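Local coordinates for ribose ABC transporter, substrate binding protein (Conexibacter woesei, PDB 4KQ9), which probably captures ribose or a related carbohydrate outside the cytoplasmic membrane and delivers it to an ABC transporter, at residues P64-S70 with V89-L94; L77-K82 with L98-V102; R140-E146 with Y168-I172; I163-V167 with I184-H188; D175-T181 with G204-I209. The protein carries 1 engineered substitution. One frame throughout, in Å; residues are numbered along the deposited sequence. Where two conformers were deposited one is given.

How the contacts relate
From the N terminus, contact 1 joins strands 66-69 and 91-94, closing the loop that holds helix 78-86. Contact 2 runs from that helix to the loop after strand 91-94; the two cross, touching where Ile81 packs on Val69, Val91 and Leu93. Both lie in the domain of the six-stranded parallel sheet, the other three in that of the four-stranded sheet. Contact 3 closes the loop formed by helix 143-159 and strand 162-167. Contact 4, crossing it, closes that strand against the end of helix 174-187. Contact 5 crosses contact 4 and closes the loop through strand 193-196, pairing helices 174-187 and 199-211; in series with contact 3, it touches it where Glu176 probably hydrogen-bonds Lys170.

Contact 1 (P64-S70 with V89-L94); sequences PDGLIVS and VPVILL
Strands 66-69 and 91-94 run parallel, their axes 4.7 Å apart at closest approach and inclined by 18°, with Leu67 paired to Val91, Ile68 to Ile92 and Val69 to Leu93. Leu67 N starts the ladder with an almost straight hydrogen bond to Pro90 O (3.1 Å). Ile92 N to Leu67 O, Val69 N to Ile92 O and Leu94 N to Val69 O continue it. A CA-H...O contact from Val91 CA also reaches Leu67 O, at 3.1 Å, giving that carbonyl two donors of different strength. Ahead of the ladder, Val89 turns toward the partner segment: with CG1 anti to the backbone N (chi1 -172°), this methyl lies 3.8 Å from Leu67 CB and also meets CG of the Pro64 ring. The Pro90 ring brings CD to 3.2 Å from Asp65 O. These are the two strands of a beta-alpha-beta unit in the central parallel sheet of a type I periplasmic-binding-protein fold, and helix 78-86 is its crossover. Leu67, Val69, Val91 and Leu93 point to the face this helix packs on, where Leu67 CD2 and Val91 CG2 meet loosely at 4.3 Å. Ile68 and Ile92 occupy the other face, against helix 247-264. There Ile68 CG2, which also touches Ile92 O, reaches Leu94 CD2 at 3.7 Å, the two side chains crossing obliquely. Beyond the last bridge, Ser70 OG comes within 2.9 Å of Leu94 O and is also hydrogen-bonded to Tyr12 OH on the neighbouring strand 9-15.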
# COMPACT_ATOMS: atom_id res chain seq x y z
N PRO A 64 -19.35 -10.21 -16.99
CA PRO A 64 -18.56 -11.13 -16.20
C PRO A 64 -19.32 -11.55 -14.94
O PRO A 64 -20.19 -10.82 -14.49
CB PRO A 64 -17.32 -10.30 -15.85
CG PRO A 64 -17.84 -8.91 -15.75
CD PRO A 64 -19.03 -8.81 -16.68
N ASP A 65 -18.99 -12.71 -14.37
CA ASP A 65 -19.57 -13.13 -13.08
C ASP A 65 -18.98 -12.34 -11.91
O ASP A 65 -19.54 -12.35 -10.86
CB ASP A 65 -19.32 -14.58 -12.82
CG ASP A 65 -19.97 -15.50 -13.87
OD1 ASP A 65 -21.18 -15.35 -14.02
OD2 ASP A 65 -19.25 -16.37 -14.48
N GLY A 66 -17.81 -11.74 -12.09
CA GLY A 66 -17.23 -10.86 -11.07
C GLY A 66 -16.20 -9.89 -11.63
O GLY A 66 -15.60 -10.14 -12.67
N LEU A 67 -16.10 -8.73 -10.98
CA LEU A 67 -15.14 -7.68 -11.29
C LEU A 67 -14.34 -7.33 -10.04
O LEU A 67 -14.93 -7.01 -9.01
CB LEU A 67 -15.86 -6.42 -11.71
CG LEU A 67 -15.08 -5.17 -12.16
CD1 LEU A 67 -14.12 -5.43 -13.30
CD2 LEU A 67 -16.03 -4.07 -12.57
N ILE A 68 -13.02 -7.35 -10.16
CA ILE A 68 -12.10 -6.81 -9.16
C ILE A 68 -11.45 -5.54 -9.77
O ILE A 68 -11.10 -5.54 -10.95
CB ILE A 68 -11.07 -7.87 -8.78
CG1 ILE A 68 -11.77 -9.18 -8.42
CG2 ILE A 68 -10.07 -7.33 -7.73
CD1 ILE A 68 -10.83 -10.32 -8.16
N VAL A 69 -11.34 -4.47 -8.99
CA VAL A 69 -10.82 -3.21 -9.47
C VAL A 69 -9.82 -2.65 -8.49
O VAL A 69 -10.15 -2.44 -7.34
CB VAL A 69 -11.91 -2.13 -9.61
CG1 VAL A 69 -11.31 -0.89 -10.24
CG2 VAL A 69 -13.10 -2.63 -10.44
N SER A 70 -8.60 -2.38 -8.97
CA SER A 70 -7.68 -1.43 -8.26
C SER A 70 -7.82 -0.05 -8.94
O SER A 70 -7.37 0.12 -10.08
CB SER A 70 -6.24 -1.90 -8.32
OG SER A 70 -6.07 -3.19 -7.73
N VAL A 89 -23.13 -6.84 -11.29
CA VAL A 89 -21.78 -7.47 -11.18
C VAL A 89 -21.25 -7.32 -9.75
O VAL A 89 -21.16 -6.22 -9.24
CB VAL A 89 -20.75 -6.86 -12.16
CG1 VAL A 89 -19.45 -7.68 -12.13
CG2 VAL A 89 -21.31 -6.78 -13.57
N PRO A 90 -20.94 -8.40 -9.07
CA PRO A 90 -20.31 -8.24 -7.74
C PRO A 90 -18.92 -7.61 -7.97
O PRO A 90 -18.19 -8.10 -8.84
CB PRO A 90 -20.10 -9.65 -7.26
CG PRO A 90 -20.68 -10.57 -8.30
CD PRO A 90 -20.99 -9.79 -9.52
N VAL A 91 -18.60 -6.56 -7.22
CA VAL A 91 -17.33 -5.84 -7.38
C VAL A 91 -16.50 -5.89 -6.11
O VAL A 91 -17.00 -5.61 -5.04
CB VAL A 91 -17.60 -4.38 -7.66
CG1 VAL A 91 -16.31 -3.57 -7.72
CG2 VAL A 91 -18.39 -4.23 -8.96
N ILE A 92 -15.20 -6.15 -6.22
CA ILE A 92 -14.32 -6.07 -5.08
C ILE A 92 -13.32 -4.97 -5.42
O ILE A 92 -12.71 -5.02 -6.47
CB ILE A 92 -13.58 -7.40 -4.80
CG1 ILE A 92 -14.58 -8.48 -4.32
CG2 ILE A 92 -12.47 -7.19 -3.74
CD1 ILE A 92 -13.93 -9.85 -4.17
N LEU A 93 -13.14 -4.03 -4.53
CA LEU A 93 -12.08 -3.09 -4.64
C LEU A 93 -10.80 -3.68 -4.04
O LEU A 93 -10.84 -4.39 -3.01
CB LEU A 93 -12.42 -1.79 -3.91
CG LEU A 93 -13.70 -1.20 -4.46
CD1 LEU A 93 -14.19 -0.16 -3.49
CD2 LEU A 93 -13.45 -0.71 -5.88
N LEU A 94 -9.67 -3.37 -4.65
CA LEU A 94 -8.43 -4.07 -4.31
C LEU A 94 -7.28 -3.07 -4.21
O LEU A 94 -7.04 -2.31 -5.15
CB LEU A 94 -8.16 -5.16 -5.35
CG LEU A 94 -6.91 -5.98 -5.12
CD1 LEU A 94 -6.84 -6.59 -3.75
CD2 LEU A 94 -6.70 -7.09 -6.12

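Contact 2 (L77-K82 with L98-V102); sequences LVPTIK and LSEDV
The carboxylate of Glu100 is the flat side-chain group that touches here, and it turns one face to Val78, whose CG1 stands 3.9 Å from Glu100 CD. No hydrogen bond spans the contact. Val78 divides its two methyls: CG1 also meets Val102 CG1 at 3.7 Å, while CG2 lies 3.6 Å from Ser99 OG and near Leu98 CB. One turn on, Ile81 points toward the loop. Its CD1 sits beside both methyls of Leu98, the nearer being CD1 at 3.8 Å, and its CG2 meets Val102 CG2 across a right-angle approach. The arrangement belongs to the beta-alpha-beta unit of the first domain: the loop leaving strand 91-94 folds back over the crossover helix 78-86, so that Leu98 and Val102 extend the apolar layer between helix and sheet. With CG1 anti to its carbonyl carbon (chi1 -56°), Val102 turns that methyl to Val78 and leaves CB against Lys82 CB at 3.9 Å. Lys82 uses only the root of its chain here; its NZ remains 4.9 Å from Glu100 OE2, opposite charges near each other on the solvent side.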
# COMPACT_ATOMS: atom_id res chain seq x y z
N LEU A 77 -13.74 7.35 -10.63
CA LEU A 77 -14.23 6.00 -10.95
C LEU A 77 -15.58 5.63 -10.27
O LEU A 77 -16.16 4.60 -10.60
CB LEU A 77 -13.16 4.93 -10.60
CG LEU A 77 -12.28 4.48 -11.76
CD1 LEU A 77 -11.64 5.70 -12.43
CD2 LEU A 77 -11.20 3.53 -11.29
N VAL A 78 -16.05 6.46 -9.36
CA VAL A 78 -17.27 6.17 -8.63
C VAL A 78 -18.48 5.85 -9.50
O VAL A 78 -19.10 4.79 -9.32
CB VAL A 78 -17.60 7.30 -7.64
CG1 VAL A 78 -19.02 7.16 -7.11
CG2 VAL A 78 -16.57 7.31 -6.52
N PRO A 79 -18.82 6.72 -10.45
CA PRO A 79 -20.00 6.46 -11.29
C PRO A 79 -19.94 5.15 -12.06
O PRO A 79 -20.89 4.39 -12.11
CB PRO A 79 -19.97 7.65 -12.28
CG PRO A 79 -19.36 8.74 -11.49
CD PRO A 79 -18.28 8.06 -10.68
N THR A 80 -18.80 4.89 -12.64
CA THR A 80 -18.59 3.67 -13.36
C THR A 80 -18.71 2.40 -12.47
O THR A 80 -19.38 1.45 -12.79
CB THR A 80 -17.19 3.70 -13.99
OG1 THR A 80 -16.91 5.02 -14.47
CG2 THR A 80 -17.07 2.67 -15.11
N ILE A 81 -18.05 2.40 -11.32
CA ILE A 81 -18.07 1.18 -10.52
C ILE A 81 -19.51 1.02 -9.92
O ILE A 81 -20.09 -0.04 -9.96
CB ILE A 81 -16.96 1.23 -9.47
CG1 ILE A 81 -15.62 1.15 -10.22
CG2 ILE A 81 -17.15 0.08 -8.48
CD1 ILE A 81 -14.41 1.54 -9.39
N LYS A 82 -20.09 2.12 -9.46
CA LYS A 82 -21.51 2.14 -9.08
C LYS A 82 -22.39 1.60 -10.21
O LYS A 82 -23.38 0.87 -9.98
CB LYS A 82 -21.91 3.56 -8.73
CG LYS A 82 -23.22 3.65 -7.99
CD LYS A 82 -23.40 4.99 -7.29
CE LYS A 82 -24.01 6.04 -8.20
NZ LYS A 82 -24.68 7.11 -7.40
N LEU A 98 -12.56 3.71 -2.90
CA LEU A 98 -13.18 4.84 -3.59
C LEU A 98 -13.51 5.88 -2.55
O LEU A 98 -13.39 5.62 -1.32
CB LEU A 98 -14.45 4.43 -4.32
CG LEU A 98 -14.29 3.32 -5.37
CD1 LEU A 98 -15.60 2.92 -6.04
CD2 LEU A 98 -13.23 3.66 -6.39
N SER A 99 -13.91 7.05 -3.04
CA SER A 99 -14.29 8.18 -2.18
C SER A 99 -15.65 8.01 -1.52
O SER A 99 -15.96 8.76 -0.61
CB SER A 99 -14.33 9.48 -2.99
OG SER A 99 -15.48 9.50 -3.83
N GLU A 100 -16.46 7.07 -1.95
CA GLU A 100 -17.68 6.82 -1.23
C GLU A 100 -18.11 5.41 -1.48
O GLU A 100 -17.64 4.78 -2.43
CB GLU A 100 -18.77 7.80 -1.70
CG GLU A 100 -19.32 7.48 -3.09
CD GLU A 100 -20.20 8.61 -3.68
OE1 GLU A 100 -19.68 9.74 -3.86
OE2 GLU A 100 -21.40 8.35 -3.96
N ASP A 101 -19.04 4.92 -0.66
CA ASP A 101 -19.52 3.53 -0.74
C ASP A 101 -20.39 3.43 -1.96
O ASP A 101 -21.31 4.19 -2.12
CB ASP A 101 -20.31 3.15 0.52
CG ASP A 101 -20.72 1.65 0.59
OD1 ASP A 101 -20.63 0.87 -0.39
OD2 ASP A 101 -21.22 1.24 1.67
N VAL A 102 -20.11 2.50 -2.84
CA VAL A 102 -21.00 2.28 -3.95
C VAL A 102 -21.63 0.87 -3.96
O VAL A 102 -22.04 0.41 -5.02
CB VAL A 102 -20.28 2.57 -5.30
CG1 VAL A 102 -19.70 3.99 -5.31
CG2 VAL A 102 -19.17 1.57 -5.58

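Contact 3 (R140-E146 with Y168-I172); sequences RGMSFVE and YTKAI
Tyr168 reaches from the loop after strand 162-167 to Arg140 and Glu146, at the start of helix 143-159. Both segments lie beyond the C-terminal ends of adjacent parallel strands in the second alpha/beta domain, the edge that in periplasmic binding proteins faces the interdomain cleft. From CB, turned toward the helix start, the tyrosine side chain runs to CG, which is anti to the carbonyl carbon and lies near Arg140 NE. Tyr168 CD2 lies 3.6 Å from Arg140 CA. Tyr168 CD1 is met by Arg140 CZ at 3.5 Å: in one of the two conformers modelled for this exposed arginine, the guanidinium lies flat on one ring face, the planes 21° apart. CE1 is approached by Arg140 NH1. Tyr168 CE2 takes the other neighbours, Val145 CG1 at 4.0 Å and Glu146 OE2 at 3.2 Å. At the tip, Tyr168 OH donates a 2.7 Å hydrogen bond to Glu146 OE1, meeting it on the syn side and 15° out of the carboxylate plane; OH is also hydrogen-bonded to Arg153 NH2. Glu146 folds back at chi2 (-64°), which lets OE2 accept from Gly141 N through its anti lone pair. With a bond to each oxygen, the carboxylate is fixed in rotation and joins the helix's first turn to both loops. Further along, Ile172 CD1 meets the edge of the Phe144 ring at CE2, 3.7 Å away. Phe144 in turn packs edge-to-face with Phe112, and a glycerol lies beside it. Between the two backbones sits a water, accepting from Arg140 N at 2.8 Å and donating to Thr169 O at 2.7 Å.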
# COMPACT_ATOMS: atom_id res chain seq x y z
N ARG A 140 -0.96 15.80 -0.13
CA ARG A 140 -1.95 16.20 0.87
C ARG A 140 -3.33 15.66 0.44
O ARG A 140 -3.65 15.68 -0.72
CB ARG A 140 -1.92 17.74 0.97
CG ARG A 140 -2.72 18.37 2.10
CD ARG A 140 -2.10 19.71 2.50
NE ARG A 140 -2.09 19.87 3.95
CZ ARG A 140 -1.26 20.69 4.59
NH1 ARG A 140 -1.34 20.78 5.89
NH2 ARG A 140 -0.38 21.43 3.93
N GLY A 141 -4.13 15.13 1.38
CA GLY A 141 -5.47 14.60 1.05
C GLY A 141 -5.55 13.14 0.52
O GLY A 141 -6.64 12.55 0.51
N MSE A 142 -4.42 12.56 0.08
CA MSE A 142 -4.37 11.15 -0.33
C MSE A 142 -4.60 10.33 0.88
O MSE A 142 -3.93 10.51 1.92
CB MSE A 142 -3.07 10.70 -0.97
CG MSE A 142 -2.98 11.18 -2.41
SE MSE A 142 -1.69 10.21 -3.55
CE MSE A 142 -0.97 8.84 -2.31
N SER A 143 -5.53 9.39 0.76
CA SER A 143 -5.89 8.53 1.83
C SER A 143 -4.68 7.76 2.39
O SER A 143 -4.54 7.59 3.61
CB SER A 143 -6.96 7.56 1.34
OG SER A 143 -7.34 6.69 2.40
N PHE A 144 -3.80 7.31 1.50
CA PHE A 144 -2.60 6.53 1.93
C PHE A 144 -1.75 7.40 2.86
O PHE A 144 -1.30 6.92 3.89
CB PHE A 144 -1.83 6.03 0.73
CG PHE A 144 -0.42 5.50 1.05
CD1 PHE A 144 -0.25 4.29 1.70
CD2 PHE A 144 0.72 6.21 0.66
CE1 PHE A 144 1.04 3.78 1.96
CE2 PHE A 144 2.01 5.70 0.91
CZ PHE A 144 2.17 4.47 1.56
N VAL A 145 -1.64 8.70 2.53
CA VAL A 145 -0.84 9.69 3.26
C VAL A 145 -1.49 10.10 4.55
O VAL A 145 -0.89 10.01 5.66
CB VAL A 145 -0.55 10.91 2.34
CG1 VAL A 145 0.25 11.99 3.02
CG2 VAL A 145 0.22 10.46 1.13
N GLU A 146 -2.76 10.50 4.46
CA GLU A 146 -3.48 11.02 5.61
C GLU A 146 -3.82 10.00 6.64
O GLU A 146 -3.66 10.25 7.84
CB GLU A 146 -4.75 11.75 5.14
CG GLU A 146 -4.45 12.89 4.20
CD GLU A 146 -3.63 14.04 4.81
OE1 GLU A 146 -3.21 13.98 6.04
OE2 GLU A 146 -3.40 15.03 4.06
N TYR A 168 4.11 18.28 3.98
CA TYR A 168 3.43 17.53 2.89
C TYR A 168 4.25 17.88 1.72
O TYR A 168 4.90 18.89 1.75
CB TYR A 168 1.98 17.93 2.75
CG TYR A 168 1.13 17.36 3.80
CD1 TYR A 168 0.97 17.99 5.04
CD2 TYR A 168 0.47 16.18 3.58
CE1 TYR A 168 0.18 17.42 6.02
CE2 TYR A 168 -0.34 15.64 4.52
CZ TYR A 168 -0.50 16.27 5.74
OH TYR A 168 -1.27 15.69 6.68
N THR A 169 4.36 17.00 0.73
CA THR A 169 5.23 17.18 -0.42
C THR A 169 4.35 17.01 -1.69
O THR A 169 3.18 16.63 -1.57
CB THR A 169 6.39 16.12 -0.51
OG1 THR A 169 5.86 14.79 -0.32
CG2 THR A 169 7.48 16.32 0.55
N LYS A 170 4.92 17.18 -2.88
CA LYS A 170 4.11 17.16 -4.12
C LYS A 170 3.65 15.75 -4.38
O LYS A 170 2.50 15.49 -4.72
CB LYS A 170 4.95 17.65 -5.33
N ALA A 171 4.60 14.83 -4.20
CA ALA A 171 4.34 13.42 -4.34
C ALA A 171 5.42 12.63 -3.61
O ALA A 171 6.48 13.16 -3.21
CB ALA A 171 4.31 13.04 -5.83
N ILE A 172 5.22 11.32 -3.55
CA ILE A 172 6.26 10.49 -2.96
C ILE A 172 7.32 10.13 -4.00
O ILE A 172 7.16 9.11 -4.65
CB ILE A 172 5.66 9.22 -2.27
CG1 ILE A 172 4.61 9.65 -1.27
CG2 ILE A 172 6.83 8.38 -1.69
CD1 ILE A 172 3.77 8.56 -0.67
O HOH W 1 0.82 17.79 -0.89

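Contact 4 (I163-V167 with I184-H188); sequences IVDDV and ILTRH
Asp165 and Arg187 form the tight centre of this contact through a single carboxylate oxygen. OD2 accepts from Arg187 NE at 2.7 Å, using its syn lone pair and lying in the guanidinium plane, and takes a weak second bond from NH2 at 2.9 Å. The carboxylate and guanidinium planes are nearly perpendicular, at 83°, so the salt bridge is a fork onto OD2 and not a side-by-side pairing of two oxygens with two nitrogens. The same oxygen touches the edge of the His188 ring at CD2, 3.1 Å away, and packs on Ile184 CG1. Over one ring face, Val164 CB stands almost on the normal, 3.9 Å from the centroid of His188, a CH-pi contact. With an alanine at Asp165, Arg187 would probably lose its charged mate and become free to turn, while the water at His188 would lose one of its two partners. The looser side lies toward Val167, whose CG2 comes only to 4.4 Å from Ile184 CD1 and whose CG1 stays 4.2 Å from Arg187 NH2. Solvent also enters the contact: a water donates to Asp165 OD1 and lies 2.8 Å from His188 NE2, in the ring plane. Strand 162-167 is the outermost strand on its side of the parallel sheet, and the contact sets it against the C-terminal end of helix 174-187, the beta-alpha step that follows it in the alpha/beta fold.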
# COMPACT_ATOMS: atom_id res chain seq x y z
N ILE A 163 6.98 16.27 17.68
CA ILE A 163 7.12 16.30 16.21
C ILE A 163 7.51 17.69 15.86
O ILE A 163 6.74 18.59 16.09
CB ILE A 163 5.78 16.04 15.54
CG1 ILE A 163 5.32 14.68 15.98
CG2 ILE A 163 5.87 16.21 14.03
CD1 ILE A 163 3.87 14.44 15.62
N VAL A 164 8.70 17.87 15.30
CA VAL A 164 9.27 19.21 15.09
C VAL A 164 9.00 19.79 13.74
O VAL A 164 9.13 20.98 13.58
CB VAL A 164 10.78 19.27 15.34
CG1 VAL A 164 11.05 19.14 16.83
CG2 VAL A 164 11.54 18.21 14.58
N ASP A 165 8.67 18.94 12.75
CA ASP A 165 8.32 19.39 11.42
C ASP A 165 7.40 18.28 10.88
O ASP A 165 7.59 17.11 11.14
CB ASP A 165 9.58 19.55 10.55
CG ASP A 165 9.92 21.02 10.17
OD1 ASP A 165 9.02 21.94 10.10
OD2 ASP A 165 11.12 21.28 9.94
N ASP A 166 6.37 18.69 10.19
CA ASP A 166 5.33 17.80 9.76
C ASP A 166 4.88 18.43 8.49
O ASP A 166 3.97 19.25 8.57
CB ASP A 166 4.18 17.80 10.81
CG ASP A 166 3.00 16.86 10.44
OD1 ASP A 166 2.97 16.33 9.30
OD2 ASP A 166 2.13 16.60 11.31
N VAL A 167 5.49 18.03 7.35
CA VAL A 167 5.34 18.63 6.06
C VAL A 167 4.76 17.68 4.98
O VAL A 167 4.82 16.46 5.11
CB VAL A 167 6.65 19.17 5.50
CG1 VAL A 167 7.29 20.20 6.45
CG2 VAL A 167 7.61 18.05 5.16
N ILE A 184 14.39 20.43 6.36
CA ILE A 184 14.18 20.05 7.74
C ILE A 184 15.48 20.12 8.51
O ILE A 184 15.52 20.61 9.63
CB ILE A 184 13.54 18.62 7.88
CG1 ILE A 184 12.08 18.68 7.56
CG2 ILE A 184 13.74 18.06 9.29
CD1 ILE A 184 11.44 17.30 7.21
N LEU A 185 16.52 19.56 7.95
CA LEU A 185 17.78 19.47 8.69
C LEU A 185 18.41 20.85 8.86
O LEU A 185 19.18 21.03 9.77
CB LEU A 185 18.76 18.52 7.99
CG LEU A 185 18.34 17.03 7.99
CD1 LEU A 185 19.14 16.21 7.01
CD2 LEU A 185 18.42 16.47 9.42
N THR A 186 18.11 21.81 7.99
CA THR A 186 18.66 23.16 8.19
C THR A 186 18.02 23.84 9.42
O THR A 186 18.58 24.73 9.98
CB THR A 186 18.51 24.05 6.98
OG1 THR A 186 17.13 24.42 6.77
CG2 THR A 186 19.18 23.44 5.70
N ARG A 187 16.78 23.45 9.72
CA ARG A 187 15.98 24.01 10.80
C ARG A 187 16.12 23.17 12.06
O ARG A 187 16.07 23.70 13.16
CB ARG A 187 14.51 23.97 10.45
CG ARG A 187 14.09 24.63 9.16
CD ARG A 187 12.57 24.79 9.08
NE ARG A 187 11.89 23.58 8.66
CZ ARG A 187 11.54 23.29 7.41
NH1 ARG A 187 11.72 24.14 6.37
NH2 ARG A 187 10.95 22.13 7.17
N HIS A 188 16.24 21.85 11.92
CA HIS A 188 16.28 20.99 13.11
C HIS A 188 17.31 19.90 12.95
O HIS A 188 16.99 18.72 12.73
CB HIS A 188 14.93 20.34 13.33
CG HIS A 188 13.79 21.28 13.39
ND1 HIS A 188 13.51 22.05 14.49
CD2 HIS A 188 12.83 21.55 12.48
CE1 HIS A 188 12.44 22.79 14.25
NE2 HIS A 188 11.99 22.49 13.04
O HOH W 2 10.01 23.92 11.59

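Contact 5 (D175-T181 with G204-I209); sequences DEGLTAT and GGIRAI
Helices 174-187 and 199-211, successive helices of the second alpha/beta domain joined through strand 193-196, pack closely here where glycines of both helices meet. Their axes approach to 7.0 Å with a crossing angle of -39°, and the CA atoms of Leu178 and Gly204 lie 4.2 Å apart. Such closeness needs the missing side chain: a CB on Gly204 would run into Leu178 N. Gly177 and Gly205 complete the surface on which the backbones meet, and Leu178 CA makes a CA-H...O contact to Gly204 O at 3.4 Å. Leu178, its CG anti to the backbone N (chi1 169°), lays CD1 along the second helix, 3.3 Å from Ala208 N and close to Ala208 CB. Thr181 uses both branches. Its CG2 packs on Ala208 CB at 3.7 Å and looks on to Ile209 CG1, while OG1 sits by Gly205 CA and donates to Gly177 O one turn back at 2.6 Å, tilted 22° from the carbonyl plane. That carbonyl also receives Thr181 N, and OG1 is hydrogen-bonded to Tyr196 OH on the intervening strand. A valine at Thr181 would probably keep the methyl packing but leave the Tyr196 hydroxyl without this mate and Gly177 O with one donor fewer. At the surface, Arg207 NH2 comes to 3.9 Å from Leu178 CD2, and Asp175 OD1 lies near the guanidinium plane, 4.2 Å from the same Arg207 NH2 and too far for a salt bridge.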
# COMPACT_ATOMS: atom_id res chain seq x y z
N ASP A 175 13.25 12.88 -5.19
CA ASP A 175 13.57 14.31 -5.21
C ASP A 175 12.84 15.14 -4.20
O ASP A 175 13.42 16.06 -3.64
CB ASP A 175 13.40 14.91 -6.60
CG ASP A 175 14.75 15.28 -7.17
OD1 ASP A 175 15.49 14.34 -7.57
OD2 ASP A 175 15.10 16.48 -7.06
N GLU A 176 11.57 14.83 -4.04
CA GLU A 176 10.69 15.45 -3.09
C GLU A 176 11.20 15.14 -1.67
O GLU A 176 11.28 16.06 -0.80
CB GLU A 176 9.25 14.95 -3.27
CG GLU A 176 8.51 15.61 -4.46
CD GLU A 176 8.34 17.12 -4.22
OE1 GLU A 176 7.49 17.55 -3.38
OE2 GLU A 176 9.10 17.87 -4.87
N GLY A 177 11.57 13.87 -1.45
CA GLY A 177 12.19 13.46 -0.15
C GLY A 177 13.48 14.17 0.24
O GLY A 177 13.76 14.55 1.41
N LEU A 178 14.33 14.32 -0.76
CA LEU A 178 15.59 14.90 -0.60
C LEU A 178 15.44 16.41 -0.27
O LEU A 178 16.03 16.88 0.68
CB LEU A 178 16.38 14.68 -1.88
CG LEU A 178 17.67 15.41 -2.08
CD1 LEU A 178 18.78 14.88 -1.20
CD2 LEU A 178 18.06 15.23 -3.55
N THR A 179 14.61 17.11 -0.98
CA THR A 179 14.39 18.55 -0.70
C THR A 179 13.78 18.85 0.61
O THR A 179 14.26 19.67 1.38
CB THR A 179 13.53 19.14 -1.82
OG1 THR A 179 14.40 19.16 -2.94
CG2 THR A 179 13.09 20.60 -1.50
N ALA A 180 12.77 18.09 0.94
CA ALA A 180 12.12 18.29 2.20
C ALA A 180 13.05 17.99 3.37
O ALA A 180 13.06 18.71 4.41
CB ALA A 180 10.88 17.42 2.21
N THR A 181 13.82 16.91 3.25
CA THR A 181 14.75 16.52 4.31
C THR A 181 15.89 17.52 4.46
O THR A 181 16.26 17.86 5.60
CB THR A 181 15.28 15.09 4.10
OG1 THR A 181 14.17 14.17 3.97
CG2 THR A 181 16.28 14.64 5.19
N GLY A 204 15.31 9.38 -1.02
CA GLY A 204 15.77 10.77 -1.16
C GLY A 204 16.24 11.40 0.12
O GLY A 204 17.31 12.04 0.17
N GLY A 205 15.51 11.16 1.21
CA GLY A 205 16.00 11.60 2.51
C GLY A 205 17.35 11.12 2.94
O GLY A 205 18.12 11.85 3.53
N ILE A 206 17.64 9.85 2.66
CA ILE A 206 18.92 9.26 2.99
C ILE A 206 20.06 9.99 2.30
O ILE A 206 21.09 10.16 2.89
CB ILE A 206 18.80 7.76 2.56
CG1 ILE A 206 17.83 7.05 3.50
CG2 ILE A 206 20.09 7.01 2.44
CD1 ILE A 206 18.07 7.24 4.90
N ARG A 207 19.84 10.44 1.08
CA ARG A 207 20.89 11.18 0.31
C ARG A 207 21.11 12.55 0.92
O ARG A 207 22.23 12.98 1.02
CB ARG A 207 20.48 11.33 -1.13
CG ARG A 207 20.21 10.00 -1.81
CD ARG A 207 20.56 10.02 -3.28
NE ARG A 207 19.84 11.03 -4.06
CZ ARG A 207 18.73 10.83 -4.79
NH1 ARG A 207 18.13 9.64 -4.85
NH2 ARG A 207 18.20 11.85 -5.46
N ALA A 208 20.05 13.18 1.39
CA ALA A 208 20.14 14.45 2.11
C ALA A 208 20.89 14.35 3.38
O ALA A 208 21.70 15.21 3.70
CB ALA A 208 18.75 15.00 2.40
N ILE A 209 20.65 13.28 4.13
CA ILE A 209 21.37 13.08 5.37
C ILE A 209 22.90 12.88 5.15
O ILE A 209 23.75 13.41 5.89
CB ILE A 209 20.74 11.89 6.15
CG1 ILE A 209 19.36 12.32 6.71
CG2 ILE A 209 21.62 11.48 7.29
CD1 ILE A 209 18.43 11.16 7.09